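Fructosyl amine: oxygen oxidoreductase (Aspergillus fumigatus, PDB 3DJE) is a flavoenzyme that uses FAD and oxygen to deglycate fructosyl amino acids, oxidatively cleaving these Amadori products, and is captured here with a thio-sugar substrate analogue. Local coordinates at residues K64-V69 with H390-W395; N79-K82 with L86-P89; I260-F265 with L317-P322. One frame throughout, in Å; residues are numbered along the deposited sequence.

Interaction 1 (K64-V69 with H390-W395)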
ATOM      1  N   LYS A  64       4.462 -13.296 -19.044  1.00 19.66           N
ATOM      2  CA  LYS A  64       5.002 -12.267 -19.931  1.00 20.41           C
ATOM      3  C   LYS A  64       4.068 -11.062 -20.088  1.00 19.65           C
ATOM      4  O   LYS A  64       4.505  -9.917 -19.957  1.00 19.16           O
ATOM      5  CB  LYS A  64       5.332 -12.886 -21.294  1.00 20.70           C
ATOM      6  CG  LYS A  64       5.930 -11.923 -22.294  1.00 22.21           C
ATOM      7  CD  LYS A  64       6.376 -12.651 -23.567  1.00 22.87           C
ATOM      8  CE  LYS A  64       6.918 -11.670 -24.593  1.00 26.04           C
ATOM      9  NZ  LYS A  64       5.829 -10.785 -25.126  1.00 28.45           N
ATOM     10  N   ASP A  65       2.785 -11.323 -20.343  1.00 19.33           N
ATOM     11  CA  ASP A  65       1.798 -10.257 -20.545  1.00 19.89           C
ATOM     12  C   ASP A  65       1.598  -9.411 -19.285  1.00 19.31           C
ATOM     13  O   ASP A  65       1.462  -8.185 -19.370  1.00 18.60           O
ATOM     14  CB  ASP A  65       0.461 -10.834 -21.037  1.00 20.64           C
ATOM     15  CG  ASP A  65      -0.212 -11.733 -20.015  1.00 23.76           C
ATOM     16  OD1 ASP A  65       0.411 -12.746 -19.589  1.00 27.16           O
ATOM     17  OD2 ASP A  65      -1.372 -11.421 -19.635  1.00 28.22           O
ATOM     18  N   GLU A  66       1.587 -10.071 -18.125  1.00 18.68           N
ATOM     19  CA  GLU A  66       1.416  -9.372 -16.847  1.00 19.37           C
ATOM     20  C   GLU A  66       2.659  -8.557 -16.528  1.00 17.98           C
ATOM     21  O   GLU A  66       2.558  -7.437 -16.016  1.00 17.83           O
ATOM     22  CB  GLU A  66       1.137 -10.358 -15.712  1.00 19.63           C
ATOM     23  CG  GLU A  66      -0.200 -11.089 -15.828  1.00 21.75           C
ATOM     24  CD  GLU A  66      -0.513 -11.884 -14.569  1.00 23.08           C
ATOM     25  OE1 GLU A  66      -0.975 -11.287 -13.566  1.00 28.89           O
ATOM     26  OE2 GLU A  66      -0.289 -13.106 -14.568  1.00 28.25           O
ATOM     27  N   ILE A  67       3.831  -9.120 -16.832  1.00 17.20           N
ATOM     28  CA  ILE A  67       5.098  -8.411 -16.619  1.00 17.01           C
ATOM     29  C   ILE A  67       5.141  -7.126 -17.445  1.00 17.23           C
ATOM     30  O   ILE A  67       5.484  -6.052 -16.934  1.00 16.51           O
ATOM     31  CB  ILE A  67       6.337  -9.324 -16.906  1.00 16.37           C
ATOM     32  CG1 ILE A  67       6.434 -10.448 -15.856  1.00 16.99           C
ATOM     33  CG2 ILE A  67       7.627  -8.486 -16.965  1.00 17.72           C
ATOM     34  CD1 ILE A  67       7.425 -11.567 -16.215  1.00 16.76           C
ATOM     35  N   GLU A  68       4.758  -7.230 -18.718  1.00 17.45           N
ATOM     36  CA  GLU A  68       4.768  -6.079 -19.630  1.00 18.52           C
ATOM     37  C   GLU A  68       3.893  -4.930 -19.129  1.00 17.69           C
ATOM     38  O   GLU A  68       4.331  -3.775 -19.095  1.00 17.81           O
ATOM     39  CB  GLU A  68       4.379  -6.515 -21.046  1.00 18.77           C
ATOM     40  CG  GLU A  68       5.409  -7.473 -21.641  1.00 21.04           C
ATOM     41  CD  GLU A  68       5.153  -7.860 -23.091  1.00 22.47           C
ATOM     42  OE1 GLU A  68       4.061  -7.565 -23.638  1.00 27.59           O
ATOM     43  OE2 GLU A  68       6.077  -8.469 -23.689  1.00 26.61           O
ATOM     44  N   VAL A  69       2.669  -5.250 -18.713  1.00 16.70           N
ATOM     45  CA  VAL A  69       1.763  -4.225 -18.204  1.00 16.31           C
ATOM     46  C   VAL A  69       2.322  -3.619 -16.917  1.00 16.13           C
ATOM     47  O   VAL A  69       2.341  -2.403 -16.757  1.00 15.58           O
ATOM     48  CB  VAL A  69       0.335  -4.773 -17.994  1.00 16.84           C
ATOM     49  CG1 VAL A  69      -0.509  -3.786 -17.173  1.00 16.53           C
ATOM     50  CG2 VAL A  69      -0.323  -5.064 -19.351  1.00 17.32           C
ATOM     51  N   HIS A 390      -5.902  -2.341 -20.110  1.00 17.83           N
ATOM     52  CA  HIS A 390      -7.281  -2.604 -19.711  1.00 18.42           C
ATOM     53  C   HIS A 390      -7.548  -4.084 -19.454  1.00 18.87           C
ATOM     54  O   HIS A 390      -8.202  -4.438 -18.477  1.00 19.29           O
ATOM     55  CB  HIS A 390      -8.257  -2.079 -20.755  1.00 18.50           C
ATOM     56  CG  HIS A 390      -9.683  -2.385 -20.431  1.00 19.63           C
ATOM     57  ND1 HIS A 390     -10.333  -1.834 -19.347  1.00 19.49           N
ATOM     58  CD2 HIS A 390     -10.577  -3.208 -21.030  1.00 20.96           C
ATOM     59  CE1 HIS A 390     -11.576  -2.282 -19.309  1.00 21.16           C
ATOM     60  NE2 HIS A 390     -11.747  -3.126 -20.311  1.00 20.82           N
ATOM     61  N   GLU A 391      -7.042  -4.947 -20.329  1.00 19.54           N
ATOM     62  CA  GLU A 391      -7.292  -6.384 -20.212  1.00 20.83           C
ATOM     63  C   GLU A 391      -6.866  -6.955 -18.856  1.00 20.14           C
ATOM     64  O   GLU A 391      -7.508  -7.882 -18.328  1.00 21.08           O
ATOM     65  CB  GLU A 391      -6.609  -7.130 -21.367  1.00 22.02           C
ATOM     66  CG  GLU A 391      -7.199  -8.501 -21.680  1.00 27.25           C
ATOM     67  CD  GLU A 391      -8.728  -8.507 -21.780  1.00 31.88           C
ATOM     68  OE1 GLU A 391      -9.325  -7.581 -22.390  1.00 34.19           O
ATOM     69  OE2 GLU A 391      -9.332  -9.462 -21.238  1.00 35.23           O
ATOM     70  N   LEU A 392      -5.807  -6.394 -18.276  1.00 18.91           N
ATOM     71  CA  LEU A 392      -5.306  -6.873 -16.997  1.00 18.50           C
ATOM     72  C   LEU A 392      -6.035  -6.284 -15.785  1.00 17.36           C
ATOM     73  O   LEU A 392      -6.233  -6.985 -14.793  1.00 17.12           O
ATOM     74  CB  LEU A 392      -3.800  -6.611 -16.862  1.00 18.66           C
ATOM     75  CG  LEU A 392      -3.108  -7.336 -15.702  1.00 19.59           C
ATOM     76  CD1 LEU A 392      -3.190  -8.864 -15.880  1.00 22.65           C
ATOM     77  CD2 LEU A 392      -1.651  -6.892 -15.550  1.00 20.02           C
ATOM     78  N   ILE A 393      -6.432  -5.016 -15.873  1.00 15.79           N
ATOM     79  CA  ILE A 393      -6.966  -4.294 -14.703  1.00 15.43           C
ATOM     80  C   ILE A 393      -8.494  -4.135 -14.717  1.00 15.18           C
ATOM     81  O   ILE A 393      -9.073  -3.526 -13.804  1.00 14.70           O
ATOM     82  CB  ILE A 393      -6.331  -2.887 -14.561  1.00 15.52           C
ATOM     83  CG1 ILE A 393      -6.735  -2.007 -15.756  1.00 14.61           C
ATOM     84  CG2 ILE A 393      -4.809  -3.014 -14.381  1.00 16.32           C
ATOM     85  CD1 ILE A 393      -6.211  -0.571 -15.745  1.00 16.13           C
ATOM     86  N   LYS A 394      -9.147  -4.677 -15.739  1.00 15.47           N
ATOM     87  CA  LYS A 394     -10.598  -4.505 -15.885  1.00 15.78           C
ATOM     88  C   LYS A 394     -11.415  -5.208 -14.798  1.00 15.74           C
ATOM     89  O   LYS A 394     -10.910  -6.090 -14.113  1.00 15.66           O
ATOM     90  CB  LYS A 394     -11.060  -5.004 -17.258  1.00 16.79           C
ATOM     91  CG  LYS A 394     -10.848  -6.484 -17.477  1.00 18.44           C
ATOM     92  CD  LYS A 394     -11.546  -6.892 -18.748  1.00 24.02           C
ATOM     93  CE  LYS A 394     -11.218  -8.301 -19.143  1.00 26.33           C
ATOM     94  NZ  LYS A 394     -11.835  -8.558 -20.479  1.00 29.12           N
ATOM     95  N   TRP A 395     -12.674  -4.788 -14.655  1.00 16.21           N
ATOM     96  CA  TRP A 395     -13.658  -5.507 -13.838  1.00 17.17           C
ATOM     97  C   TRP A 395     -13.640  -6.977 -14.244  1.00 18.11           C
ATOM     98  O   TRP A 395     -13.781  -7.294 -15.423  1.00 18.55           O
ATOM     99  CB  TRP A 395     -15.046  -4.902 -14.063  1.00 16.90           C
ATOM    100  CG  TRP A 395     -16.121  -5.458 -13.191  1.00 17.31           C
ATOM    101  CD1 TRP A 395     -17.010  -6.454 -13.516  1.00 18.11           C
ATOM    102  CD2 TRP A 395     -16.449  -5.042 -11.859  1.00 15.98           C
ATOM    103  NE1 TRP A 395     -17.870  -6.684 -12.458  1.00 18.84           N
ATOM    104  CE2 TRP A 395     -17.548  -5.834 -11.431  1.00 16.98           C
ATOM    105  CE3 TRP A 395     -15.917  -4.087 -10.977  1.00 16.25           C
ATOM    106  CZ2 TRP A 395     -18.119  -5.701 -10.160  1.00 17.99           C
ATOM    107  CZ3 TRP A 395     -16.500  -3.944  -9.711  1.00 17.77           C
ATOM    108  CH2 TRP A 395     -17.588  -4.751  -9.318  1.00 17.62           C
TER
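Leu392 reaches across from helix 387-393 and sets its two methyl branches on different residues of helix 64-83, CD1 on Glu66 and CD2 on Val69. Its CG stands anti to the backbone N (chi1 -167°), which places the fork between Glu66 and Val69; Glu66 is the residue nearest in backbone terms, 7.2 Å between its CA and that of Leu392. CD1 rests on the aliphatic part of the glutamate, 3.7 Å from Glu66 CG, the leucine lying across the glutamate chain. Glu66 is stretched out past CG, and its carboxylate runs on past the leucine; OE2 has a weak hydrogen bond to Ser61, whereas OE1 lies near the carboxylate of Glu344, a proximity that would tend to raise the pKa of one of the two acids. On the second branch, Leu392 CD2 and Val69 CG1 meet at 3.7 Å where the two side chains run alongside with opposed directions, Val69 being the buried partner.

No hydrogen bond joins the two segments. Each instead carries its own salt bridge, Lys64 NZ to Glu68 OE2 at 2.7 Å and Lys394 NZ to Glu391 OE2 at 2.8 Å, and Glu68 OE1 also pairs with Lys388 on the second helix. This is a small helix-helix contact, one leucine laid over an i, i+3 pair, joining the first turns of helix 64-83 to the end of helix 387-393.

Interaction 2 (N79-K82 with L86-P89)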
ATOM      1  N   ASN A  79       9.006   7.539 -13.033  0.50 14.36           N
ATOM      2  CA  ASN A  79       9.119   8.837 -13.676  0.50 14.26           C
ATOM      3  C   ASN A  79       8.660   9.929 -12.717  0.50 13.77           C
ATOM      4  O   ASN A  79       9.350  10.929 -12.548  0.50 13.57           O
ATOM      5  CB  ASN A  79       8.297   8.892 -14.961  0.50 14.56           C
ATOM      6  CG  ASN A  79       8.945   8.131 -16.112  0.50 15.49           C
ATOM      7  OD1 ASN A  79      10.135   7.811 -16.080  0.50 18.49           O
ATOM      8  ND2 ASN A  79       8.152   7.838 -17.139  0.50 18.15           N
ATOM      9  N   GLY A  80       7.516   9.707 -12.065  1.00 13.24           N
ATOM     10  CA  GLY A  80       6.963  10.680 -11.127  1.00 12.68           C
ATOM     11  C   GLY A  80       7.917  10.950  -9.978  1.00 12.38           C
ATOM     12  O   GLY A  80       8.198  12.100  -9.663  1.00 12.57           O
ATOM     13  N   TRP A  81       8.414   9.891  -9.338  1.00 11.62           N
ATOM     14  CA  TRP A  81       9.327  10.057  -8.211  1.00 11.47           C
ATOM     15  C   TRP A  81      10.642  10.740  -8.607  1.00 12.45           C
ATOM     16  O   TRP A  81      11.233  11.455  -7.807  1.00 13.10           O
ATOM     17  CB  TRP A  81       9.637   8.720  -7.550  1.00 11.43           C
ATOM     18  CG  TRP A  81       8.443   8.082  -6.869  1.00 10.44           C
ATOM     19  CD1 TRP A  81       7.798   6.935  -7.250  1.00  9.96           C
ATOM     20  CD2 TRP A  81       7.760   8.561  -5.701  1.00  9.51           C
ATOM     21  NE1 TRP A  81       6.758   6.659  -6.379  1.00 10.87           N
ATOM     22  CE2 TRP A  81       6.715   7.640  -5.417  1.00  9.26           C
ATOM     23  CE3 TRP A  81       7.937   9.673  -4.863  1.00  9.43           C
ATOM     24  CZ2 TRP A  81       5.840   7.817  -4.328  1.00 10.32           C
ATOM     25  CZ3 TRP A  81       7.073   9.857  -3.803  1.00  9.22           C
ATOM     26  CH2 TRP A  81       6.038   8.926  -3.531  1.00 10.80           C
ATOM     27  N   LYS A  82      11.083  10.501  -9.835  1.00 13.36           N
ATOM     28  CA  LYS A  82      12.376  11.033 -10.309  1.00 15.17           C
ATOM     29  C   LYS A  82      12.288  12.421 -10.935  1.00 15.65           C
ATOM     30  O   LYS A  82      13.241  13.207 -10.834  1.00 16.11           O
ATOM     31  CB  LYS A  82      12.996  10.072 -11.325  1.00 16.48           C
ATOM     32  CG  LYS A  82      13.612   8.841 -10.680  1.00 19.30           C
ATOM     33  CD  LYS A  82      13.715   7.703 -11.676  1.00 24.29           C
ATOM     34  CE  LYS A  82      14.825   7.927 -12.685  1.00 28.09           C
ATOM     35  NZ  LYS A  82      14.982   6.728 -13.547  1.00 29.98           N
ATOM     36  N   LEU A  86       6.840  17.797  -7.591  1.00 11.36           N
ATOM     37  CA  LEU A  86       5.979  17.628  -6.434  1.00 11.07           C
ATOM     38  C   LEU A  86       6.366  16.392  -5.625  1.00 10.89           C
ATOM     39  O   LEU A  86       6.196  16.374  -4.402  1.00 11.23           O
ATOM     40  CB  LEU A  86       4.511  17.511  -6.856  1.00 10.36           C
ATOM     41  CG  LEU A  86       3.478  17.511  -5.729  1.00 10.73           C
ATOM     42  CD1 LEU A  86       3.414  18.868  -5.058  1.00 11.52           C
ATOM     43  CD2 LEU A  86       2.139  17.137  -6.338  1.00 12.29           C
ATOM     44  N   PHE A  87       6.888  15.361  -6.304  1.00  9.84           N
ATOM     45  CA  PHE A  87       7.162  14.074  -5.634  1.00  9.99           C
ATOM     46  C   PHE A  87       8.638  13.809  -5.385  1.00 10.75           C
ATOM     47  O   PHE A  87       8.985  13.075  -4.463  1.00 10.76           O
ATOM     48  CB  PHE A  87       6.538  12.913  -6.422  1.00 10.24           C
ATOM     49  CG  PHE A  87       5.044  12.951  -6.410  1.00  9.74           C
ATOM     50  CD1 PHE A  87       4.346  12.619  -5.248  1.00  9.92           C
ATOM     51  CD2 PHE A  87       4.325  13.366  -7.529  1.00 10.36           C
ATOM     52  CE1 PHE A  87       2.945  12.682  -5.203  1.00  9.16           C
ATOM     53  CE2 PHE A  87       2.932  13.436  -7.487  1.00 10.60           C
ATOM     54  CZ  PHE A  87       2.239  13.089  -6.319  1.00 11.06           C
ATOM     55  N   LYS A  88       9.499  14.411  -6.202  1.00 10.69           N
ATOM     56  CA  LYS A  88      10.951  14.248  -6.023  1.00 12.03           C
ATOM     57  C   LYS A  88      11.453  14.440  -4.574  1.00 11.87           C
ATOM     58  O   LYS A  88      12.334  13.697  -4.122  1.00 12.09           O
ATOM     59  CB  LYS A  88      11.714  15.194  -6.949  1.00 12.96           C
ATOM     60  CG  LYS A  88      11.644  14.798  -8.392  1.00 16.39           C
ATOM     61  CD  LYS A  88      12.325  15.840  -9.284  1.00 21.95           C
ATOM     62  CE  LYS A  88      13.756  16.118  -8.828  1.00 22.73           C
ATOM     63  NZ  LYS A  88      14.634  14.907  -8.859  1.00 27.64           N
ATOM     64  N   PRO A  89      10.916  15.433  -3.834  1.00 11.44           N
ATOM     65  CA  PRO A  89      11.462  15.674  -2.489  1.00 11.19           C
ATOM     66  C   PRO A  89      11.371  14.487  -1.530  1.00 10.57           C
ATOM     67  O   PRO A  89      12.074  14.479  -0.511  1.00 11.76           O
ATOM     68  CB  PRO A  89      10.573  16.803  -1.948  1.00 11.37           C
ATOM     69  CG  PRO A  89      10.094  17.542  -3.184  1.00 12.22           C
ATOM     70  CD  PRO A  89       9.878  16.425  -4.192  1.00 12.08           C
TER
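Two aromatic side chains, Trp81 and Phe87, meet where the chain turns back after helix 64-83. The pair is edge-to-face: the edge of Phe87 is directed at the face of the six-membered ring of Trp81, with the ring planes at 74° and the centroids 5.7 Å apart. Its closest side-chain approach is Trp81 CE3 to Phe87 CB, 3.9 Å. In Trp81 the CG lies beside the backbone N, anti to the carbonyl carbon, and although CB starts out away from the turn, the indole swings its benzene half back to it. There the Phe87 carbonyl O sits at the ring edge, near the indole plane, 3.6 Å from Trp81 CE3. One residue earlier on the helix, Gly80 O lies against Phe87 CB at 3.7 Å, a van der Waals contact.

Both rings are buried, and the pair lies near the cofactor region of the FAD-dependent oxidoreductase fold. Trp81 NE1 donates to the carbonyl of Lys368, a residue of both the FAD and the FSA pockets, and the indole also touches Phe367. Phe87 touches Leu23 of helix 16-27 and Ala167 of helix 160-173, so it is packed against both helices.

The polar contacts gather on the exposed side and use main-chain oxygens of the last helical turns. Lys88 NZ donates to Lys82 O at 3.0 Å, coming from above the carbonyl plane by 36° and at a C=O...N angle of 141°. Bends at chi3 and chi4 curl the lysine round this oxygen, with Lys88 CD only 3.2 Å from Lys82 O. Alongside, Lys88 CA makes a C-H...O contact with Trp81 O, 3.3 Å.

Interaction 3 (I260-F265 with L317-P322); sequences IERGFF and LKETMP. With FSA (1-S-(carboxymethyl)-1-thio-beta-D-fructopyranose), chain D.
Phe265 holds CG between its backbone N and carbonyl carbon (chi1 58°), and Met321, a selenomethionine, bends at chi3; together these torsions lay the methyl CE on the phenyl ring. The result is a Met-aromatic contact beside strand 263-265, where the mixed sheet next to the flavin domain meets the C-terminal part of helix 307-320 and the residues after it. Met321 CE stands over the ring centre, 3.6 Å from the Phe265 centroid and 8° off the normal, a CH-pi geometry, while SE lies obliquely at 4.3 Å from the same centroid. Thr320 runs alongside the ring, its OG1 3.6 Å from Phe265 CE2; that hydroxyl is hydrogen-bonded to Leu316 O.

The neighbouring Phe264 serves the pocket instead: its ring edge meets the bound thio-sugar in plane, CZ 3.3 Å from FSA O2. The alternation of strand side chains thus puts Phe264 at the ligand and Phe265 at the 317-322 segment. Arg262 and Gly263 both face Asn259 in a classic beta bulge, from which Arg262 reaches Glu319.

This salt bridge is long and its hydrogen bond weak, Arg262 NE to Glu319 OE1 3.4 Å at 138°, with guanidinium and carboxylate planes steeply inclined. OE1 has a further donor in Trp146 NE1. Arg262 NH1 is steadied by Glu261 O, and a water accepts from Arg262 NH2 at 2.9 Å and donates weakly to Glu319 OE2.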
ATOM      1  N   ILE A 260      11.898 -11.546   2.099  1.00 13.12           N
ATOM      2  CA  ILE A 260      10.492 -11.826   1.810  1.00 12.89           C
ATOM      3  C   ILE A 260       9.911 -12.945   2.680  1.00 13.25           C
ATOM      4  O   ILE A 260       8.715 -13.216   2.621  1.00 13.17           O
ATOM      5  CB  ILE A 260      10.260 -12.082   0.304  1.00 13.56           C
ATOM      6  CG1 ILE A 260      10.876 -13.414  -0.142  1.00 14.14           C
ATOM      7  CG2 ILE A 260      10.821 -10.916  -0.514  1.00 13.02           C
ATOM      8  CD1 ILE A 260      10.544 -13.798  -1.575  1.00 13.58           C
ATOM      9  N   GLU A 261      10.761 -13.569   3.493  1.00 13.34           N
ATOM     10  CA  GLU A 261      10.314 -14.574   4.458  1.00 14.22           C
ATOM     11  C   GLU A 261      10.487 -14.156   5.913  1.00 14.82           C
ATOM     12  O   GLU A 261      10.247 -14.961   6.821  1.00 15.68           O
ATOM     13  CB  GLU A 261      11.086 -15.881   4.233  1.00 13.97           C
ATOM     14  CG  GLU A 261      10.852 -16.490   2.865  1.00 15.89           C
ATOM     15  CD  GLU A 261      11.480 -17.845   2.756  1.00 17.77           C
ATOM     16  OE1 GLU A 261      10.860 -18.829   3.239  1.00 18.78           O
ATOM     17  OE2 GLU A 261      12.587 -17.914   2.195  1.00 17.53           O
ATOM     18  N   ARG A 262      10.917 -12.918   6.151  1.00 14.58           N
ATOM     19  CA  ARG A 262      11.191 -12.476   7.510  1.00 14.40           C
ATOM     20  C   ARG A 262      10.615 -11.093   7.778  1.00 14.36           C
ATOM     21  O   ARG A 262       9.943 -10.868   8.784  1.00 14.57           O
ATOM     22  CB  ARG A 262      12.701 -12.461   7.792  1.00 14.54           C
ATOM     23  CG  ARG A 262      13.403 -13.806   7.589  1.00 15.83           C
ATOM     24  CD  ARG A 262      13.040 -14.775   8.715  1.00 19.57           C
ATOM     25  NE  ARG A 262      13.867 -15.981   8.656  1.00 22.34           N
ATOM     26  CZ  ARG A 262      13.533 -17.108   8.031  1.00 24.82           C
ATOM     27  NH1 ARG A 262      12.368 -17.219   7.405  1.00 24.34           N
ATOM     28  NH2 ARG A 262      14.379 -18.139   8.033  1.00 25.78           N
ATOM     29  N   GLY A 263      10.892 -10.157   6.879  1.00 13.58           N
ATOM     30  CA  GLY A 263      10.497  -8.783   7.122  1.00 13.32           C
ATOM     31  C   GLY A 263      11.464  -7.768   6.554  1.00 12.93           C
ATOM     32  O   GLY A 263      12.407  -8.099   5.819  1.00 12.65           O
ATOM     33  N   PHE A 264      11.224  -6.515   6.906  1.00 11.95           N
ATOM     34  CA  PHE A 264      12.030  -5.441   6.371  1.00 11.54           C
ATOM     35  C   PHE A 264      12.056  -4.230   7.280  1.00 11.59           C
ATOM     36  O   PHE A 264      11.220  -4.080   8.178  1.00 11.68           O
ATOM     37  CB  PHE A 264      11.559  -5.050   4.962  1.00 11.85           C
ATOM     38  CG  PHE A 264      10.116  -4.618   4.883  1.00 12.81           C
ATOM     39  CD1 PHE A 264       9.757  -3.268   5.025  1.00 12.97           C
ATOM     40  CD2 PHE A 264       9.117  -5.556   4.623  1.00 13.11           C
ATOM     41  CE1 PHE A 264       8.412  -2.863   4.914  1.00 13.71           C
ATOM     42  CE2 PHE A 264       7.771  -5.171   4.518  1.00 14.22           C
ATOM     43  CZ  PHE A 264       7.415  -3.815   4.668  1.00 14.16           C
ATOM     44  N   PHE A 265      13.037  -3.372   7.033  1.00 10.85           N
ATOM     45  CA  PHE A 265      13.152  -2.122   7.758  1.00 10.97           C
ATOM     46  C   PHE A 265      13.915  -1.078   6.943  1.00 11.34           C
ATOM     47  O   PHE A 265      14.519  -1.396   5.910  1.00 10.66           O
ATOM     48  CB  PHE A 265      13.782  -2.342   9.144  1.00 11.98           C
ATOM     49  CG  PHE A 265      15.143  -2.981   9.109  1.00 11.71           C
ATOM     50  CD1 PHE A 265      16.273  -2.210   8.860  1.00 12.54           C
ATOM     51  CD2 PHE A 265      15.293  -4.351   9.344  1.00 13.70           C
ATOM     52  CE1 PHE A 265      17.542  -2.789   8.830  1.00 13.49           C
ATOM     53  CE2 PHE A 265      16.568  -4.950   9.304  1.00 13.12           C
ATOM     54  CZ  PHE A 265      17.689  -4.167   9.054  1.00 13.24           C
ATOM     55  N   LEU A 317      14.727  -8.874  14.049  1.00 15.46           N
ATOM     56  CA  LEU A 317      15.775  -7.992  14.569  1.00 15.74           C
ATOM     57  C   LEU A 317      16.962  -8.806  15.085  1.00 16.03           C
ATOM     58  O   LEU A 317      18.105  -8.415  14.918  1.00 15.91           O
ATOM     59  CB  LEU A 317      15.245  -7.075  15.671  1.00 15.95           C
ATOM     60  CG  LEU A 317      14.270  -5.995  15.190  1.00 16.20           C
ATOM     61  CD1 LEU A 317      13.598  -5.316  16.374  1.00 17.21           C
ATOM     62  CD2 LEU A 317      15.002  -4.978  14.296  1.00 17.48           C
ATOM     63  N   LYS A 318      16.681  -9.948  15.707  1.00 16.84           N
ATOM     64  CA  LYS A 318      17.775 -10.793  16.197  1.00 18.20           C
ATOM     65  C   LYS A 318      18.724 -11.218  15.074  1.00 18.04           C
ATOM     66  O   LYS A 318      19.934 -11.311  15.288  1.00 18.49           O
ATOM     67  CB  LYS A 318      17.236 -12.022  16.941  1.00 18.19           C
ATOM     68  CG  LYS A 318      18.313 -12.839  17.651  1.00 22.49           C
ATOM     69  CD  LYS A 318      18.428 -12.463  19.119  1.00 27.23           C
ATOM     70  CE  LYS A 318      17.334 -13.112  19.969  1.00 28.82           C
ATOM     71  NZ  LYS A 318      15.966 -12.592  19.657  1.00 29.47           N
ATOM     72  N   GLU A 319      18.172 -11.449  13.880  1.00 18.01           N
ATOM     73  CA  GLU A 319      18.936 -11.912  12.724  1.00 18.67           C
ATOM     74  C   GLU A 319      19.702 -10.801  12.011  1.00 17.95           C
ATOM     75  O   GLU A 319      20.560 -11.089  11.168  1.00 18.21           O
ATOM     76  CB  GLU A 319      18.005 -12.585  11.710  1.00 18.70           C
ATOM     77  CG  GLU A 319      17.319 -13.846  12.233  1.00 20.59           C
ATOM     78  CD  GLU A 319      16.493 -14.581  11.188  1.00 21.44           C
ATOM     79  OE1 GLU A 319      16.446 -14.164  10.005  1.00 22.55           O
ATOM     80  OE2 GLU A 319      15.871 -15.595  11.561  1.00 25.44           O
ATOM     81  N   THR A 320      19.400  -9.546  12.355  1.00 17.39           N
ATOM     82  CA  THR A 320      19.862  -8.393  11.577  1.00 16.70           C
ATOM     83  C   THR A 320      20.494  -7.304  12.447  1.00 17.11           C
ATOM     84  O   THR A 320      21.656  -6.938  12.257  1.00 17.49           O
ATOM     85  CB  THR A 320      18.693  -7.770  10.775  1.00 16.61           C
ATOM     86  OG1 THR A 320      17.620  -7.447  11.666  1.00 16.00           O
ATOM     87  CG2 THR A 320      18.186  -8.747   9.731  1.00 15.66           C
HETATM   88  N   MSE A 321      19.702  -6.774  13.373  1.00 17.44           N
HETATM   89  CA  MSE A 321      20.147  -5.740  14.302  1.00 19.69           C
HETATM   90  C   MSE A 321      19.881  -6.199  15.736  1.00 18.20           C
HETATM   91  O   MSE A 321      19.016  -5.658  16.422  1.00 17.46           O
HETATM   92  CB  MSE A 321      19.421  -4.433  14.001  1.00 18.87           C
HETATM   93  CG  MSE A 321      19.772  -3.920  12.632  1.00 19.91           C
HETATM   94 SE   MSE A 321      19.010  -2.200  12.256  1.00 30.04          SE
HETATM   95  CE  MSE A 321      17.124  -2.629  12.454  1.00 20.14           C
ATOM     96  N   PRO A 322      20.606  -7.236  16.184  1.00 18.04           N
ATOM     97  CA  PRO A 322      20.273  -7.846  17.482  1.00 18.39           C
ATOM     98  C   PRO A 322      20.413  -6.877  18.661  1.00 18.28           C
ATOM     99  O   PRO A 322      19.750  -7.066  19.699  1.00 18.97           O
ATOM    100  CB  PRO A 322      21.263  -9.021  17.591  1.00 18.19           C
ATOM    101  CG  PRO A 322      22.358  -8.701  16.640  1.00 18.10           C
ATOM    102  CD  PRO A 322      21.733  -7.912  15.519  1.00 18.79           C
TER
HETATM  103  OAB FSA D 501       5.718  -3.197  -3.052  1.00 21.90           O
HETATM  104  CAL FSA D 501       6.771  -3.309  -2.388  1.00 22.15           C
HETATM  105  OAA FSA D 501       7.907  -3.196  -2.915  1.00 24.18           O
HETATM  106  CAH FSA D 501       6.724  -3.616  -0.905  1.00 19.02           C
HETATM  107  SAK FSA D 501       5.085  -3.924  -0.329  1.00 17.22           S
HETATM  108  C1  FSA D 501       5.557  -4.299   1.337  1.00 15.24           C
HETATM  109  C2  FSA D 501       4.474  -5.127   2.042  1.00 14.53           C
HETATM  110  O2  FSA D 501       4.638  -5.024   3.466  1.00 15.28           O
HETATM  111  C3  FSA D 501       4.550  -6.602   1.633  1.00 14.63           C
HETATM  112  O3  FSA D 501       5.779  -7.180   2.097  1.00 16.16           O
HETATM  113  C4  FSA D 501       3.338  -7.399   2.125  1.00 13.28           C
HETATM  114  O4  FSA D 501       3.365  -8.718   1.554  1.00 14.22           O
HETATM  115  C5  FSA D 501       2.017  -6.729   1.732  1.00 12.33           C
HETATM  116  O5  FSA D 501       1.794  -6.820   0.322  1.00 12.84           O
HETATM  117  C6  FSA D 501       2.035  -5.274   2.179  1.00 13.35           C
HETATM  118  O6  FSA D 501       3.188  -4.615   1.626  1.00 13.74           O
HETATM  119  O   HOH W   1      16.879 -17.330   9.267  1.00 38.50           O

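In the fold
Helix 64-83 carries the first segments of two contacts. Its opening turns belong to interaction 1, whose partner comes 321 residues later on helix 387-393, so this contact closes a loop embracing much of the chain. Interaction 2 closes a very short loop at the other end of the same helix, linking its last turns to the segment that follows. Further on, interaction 3 closes a mid-sized loop from strand 263-265 to the C-terminal part of helix 307-320 and the residues after it. Interactions 2 and 3 lie in series, and both nest inside interaction 1; none cross. Their centres are about 25 to 33 Å apart, so they join separate parts of the fold: two helices, a helix-end turn near the flavin, and the sheet lining the ligand pocket.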